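Local coordinates for protein probable manganase-dependent inorganic pyrophosphatase (Clostridium perfringens, PDB 3L31) that is the regulatory CBS and DRTGG region of a probable manganese-dependent inorganic pyrophosphatase and binds the inhibitor AMP, at residues Q88-E93 and N161-T166. Residues are numbered along the deposited sequence; the frame is centred on the assembly and turned at random.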
loop_
_atom_site.group_PDB
_atom_site.type_symbol
_atom_site.label_atom_id
_atom_site.label_comp_id
_atom_site.label_asym_id
_atom_site.label_seq_id
_atom_site.Cartn_x
_atom_site.Cartn_y
_atom_site.Cartn_z
ATOM N N GLN A 88 -0.368 20.779 -17.504
ATOM C CA GLN A 88 -0.065 22.074 -18.127
ATOM C C GLN A 88 0.603 21.902 -19.493
ATOM O O GLN A 88 0.568 22.785 -20.311
ATOM C CB GLN A 88 0.874 22.911 -17.247
ATOM C CG GLN A 88 0.189 23.553 -16.022
ATOM C CD GLN A 88 -0.111 22.546 -14.910
ATOM O OE1 GLN A 88 0.770 21.775 -14.503
ATOM N NE2 GLN A 88 -1.345 22.564 -14.405
ATOM N N ASN A 89 1.292 20.779 -19.678
ATOM C CA ASN A 89 1.856 20.412 -20.979
ATOM C C ASN A 89 2.007 18.929 -21.042
ATOM O O ASN A 89 2.390 18.312 -20.065
ATOM C CB ASN A 89 3.222 21.029 -21.232
ATOM C CG ASN A 89 3.708 20.761 -22.631
ATOM O OD1 ASN A 89 3.056 21.141 -23.602
ATOM N ND2 ASN A 89 4.841 20.091 -22.752
ATOM N N ILE A 90 1.665 18.363 -22.186
ATOM C CA ILE A 90 1.792 16.926 -22.390
ATOM C C ILE A 90 2.672 16.649 -23.583
ATOM O O ILE A 90 2.443 17.213 -24.676
ATOM C CB ILE A 90 0.467 16.244 -22.640
ATOM C CG1 ILE A 90 -0.541 16.559 -21.521
ATOM C CG2 ILE A 90 0.701 14.744 -22.775
ATOM C CD1 ILE A 90 -1.934 15.863 -21.720
ATOM N N ASN A 91 3.700 15.828 -23.373
ATOM C CA ASN A 91 4.429 15.261 -24.506
ATOM C C ASN A 91 3.563 14.161 -25.088
ATOM O O ASN A 91 3.523 13.049 -24.579
ATOM C CB ASN A 91 5.821 14.742 -24.154
ATOM C CG ASN A 91 6.534 14.143 -25.353
ATOM O OD1 ASN A 91 5.902 13.699 -26.315
ATOM N ND2 ASN A 91 7.848 14.126 -25.306
ATOM N N GLU A 92 2.871 14.511 -26.173
ATOM C CA GLU A 92 1.837 13.649 -26.774
ATOM C C GLU A 92 2.442 12.449 -27.471
ATOM O O GLU A 92 1.721 11.557 -27.858
ATOM C CB GLU A 92 0.958 14.428 -27.772
ATOM C CG GLU A 92 0.030 15.444 -27.120
ATOM C CD GLU A 92 -1.076 14.755 -26.339
ATOM O OE1 GLU A 92 -1.067 13.498 -26.352
ATOM O OE2 GLU A 92 -1.938 15.448 -25.716
ATOM N N GLU A 93 3.761 12.413 -27.605
ATOM C CA GLU A 93 4.422 11.278 -28.278
ATOM C C GLU A 93 5.137 10.316 -27.314
ATOM O O GLU A 93 5.647 9.279 -27.696
ATOM C CB GLU A 93 5.376 11.781 -29.367
ATOM C CG GLU A 93 4.670 12.515 -30.546
ATOM C CD GLU A 93 3.651 11.636 -31.294
ATOM O OE1 GLU A 93 4.004 10.493 -31.669
ATOM O OE2 GLU A 93 2.501 12.090 -31.524
ATOM N N ASN A 161 9.401 19.736 -24.980
ATOM C CA ASN A 161 8.447 18.608 -24.971
ATOM C C ASN A 161 8.478 17.797 -23.681
ATOM O O ASN A 161 8.464 16.573 -23.721
ATOM C CB ASN A 161 8.651 17.665 -26.157
ATOM C CG ASN A 161 8.414 18.338 -27.487
ATOM O OD1 ASN A 161 7.434 19.052 -27.685
ATOM N ND2 ASN A 161 9.332 18.119 -28.412
ATOM N N ILE A 162 8.464 18.499 -22.548
ATOM C CA ILE A 162 8.373 17.894 -21.226
ATOM C C ILE A 162 6.949 17.916 -20.684
ATOM O O ILE A 162 6.283 18.985 -20.610
ATOM C CB ILE A 162 9.306 18.639 -20.226
ATOM C CG1 ILE A 162 10.710 18.807 -20.835
ATOM C CG2 ILE A 162 9.362 17.928 -18.877
ATOM C CD1 ILE A 162 11.497 17.482 -21.084
ATOM N N THR A 163 6.471 16.751 -20.268
ATOM C CA THR A 163 5.152 16.657 -19.646
ATOM C C THR A 163 5.251 17.237 -18.242
ATOM O O THR A 163 6.175 16.938 -17.535
ATOM C CB THR A 163 4.633 15.232 -19.586
ATOM O OG1 THR A 163 4.521 14.728 -20.907
ATOM C CG2 THR A 163 3.240 15.165 -18.933
ATOM N N VAL A 164 4.350 18.151 -17.917
ATOM C CA VAL A 164 4.340 18.819 -16.656
ATOM C C VAL A 164 2.922 18.768 -16.079
ATOM O O VAL A 164 1.957 19.052 -16.773
ATOM C CB VAL A 164 4.699 20.325 -16.786
ATOM C CG1 VAL A 164 4.478 21.086 -15.403
ATOM C CG2 VAL A 164 6.112 20.520 -17.257
ATOM N N ILE A 165 2.791 18.414 -14.809
ATOM C CA ILE A 165 1.474 18.403 -14.210
ATOM C C ILE A 165 1.556 18.948 -12.800
ATOM O O ILE A 165 2.635 18.956 -12.233
ATOM C CB ILE A 165 0.891 17.008 -14.161
ATOM C CG1 ILE A 165 1.670 16.146 -13.141
ATOM C CG2 ILE A 165 0.967 16.346 -15.488
ATOM C CD1 ILE A 165 1.113 14.735 -13.063
ATOM N N THR A 166 0.398 19.405 -12.275
ATOM C CA THR A 166 0.243 19.938 -10.910
ATOM C C THR A 166 -0.780 19.129 -10.091
ATOM O O THR A 166 -1.876 18.843 -10.561
ATOM C CB THR A 166 -0.219 21.425 -10.958
ATOM O OG1 THR A 166 0.644 22.167 -11.859
ATOM C CG2 THR A 166 -0.181 22.089 -9.565
HETATM O O HOH W 1 5.071 19.244 -25.678
HETATM O O HOH W 2 3.396 12.362 -21.798
#
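Antiparallel strand pairing with a classic beta bulge joins Gln88 and Asn89 to Val164 in the DRTGG domain, where strand 86-89, at one edge of the mixed sheet within this chain, pairs with strand 163-166, remote from the bound AMP. Val164 O receives Gln88 N at 3.0 Å and, more weakly, Asn89 N, while Val164 N returns a bond to Asn89 O. Asn89 O also takes a CA-H...O contact from Thr163 CA. Beyond the bulge, side chains take over much of the pairing. Asn89 turns its amide back along the partner chain, CG anti to the backbone N (chi1 -174°), and ND2 reaches Ile162 O at 2.8 Å; the acceptor lies in the amide plane, yet ND2 stands above the carbonyl plane of Ile162. A water links the same ND2 to Asn161 OD1, and Asn89 OD1 is hydrogen-bonded to Lys158 NZ of helix 151-160; that helix ends in a Schellman motif with Asn161 as C-prime residue. Asn91 N gives a nearly straight bond to Thr163 OG1 (2.8 Å, 165°), and a second water bridges that hydroxyl to Asn91 O. Asn91 ND2 donates a bent hydrogen bond to Asn161 O, in the plane of the Asn161 carbonyl, while OD1 closes an Asx turn with Glu93 N. At the opposite end, Gln88 bends at chi2 (75°) to cross Thr166, whose OG1 donates to Gln88 OE1 at 2.7 Å from above the amide carbonyl plane.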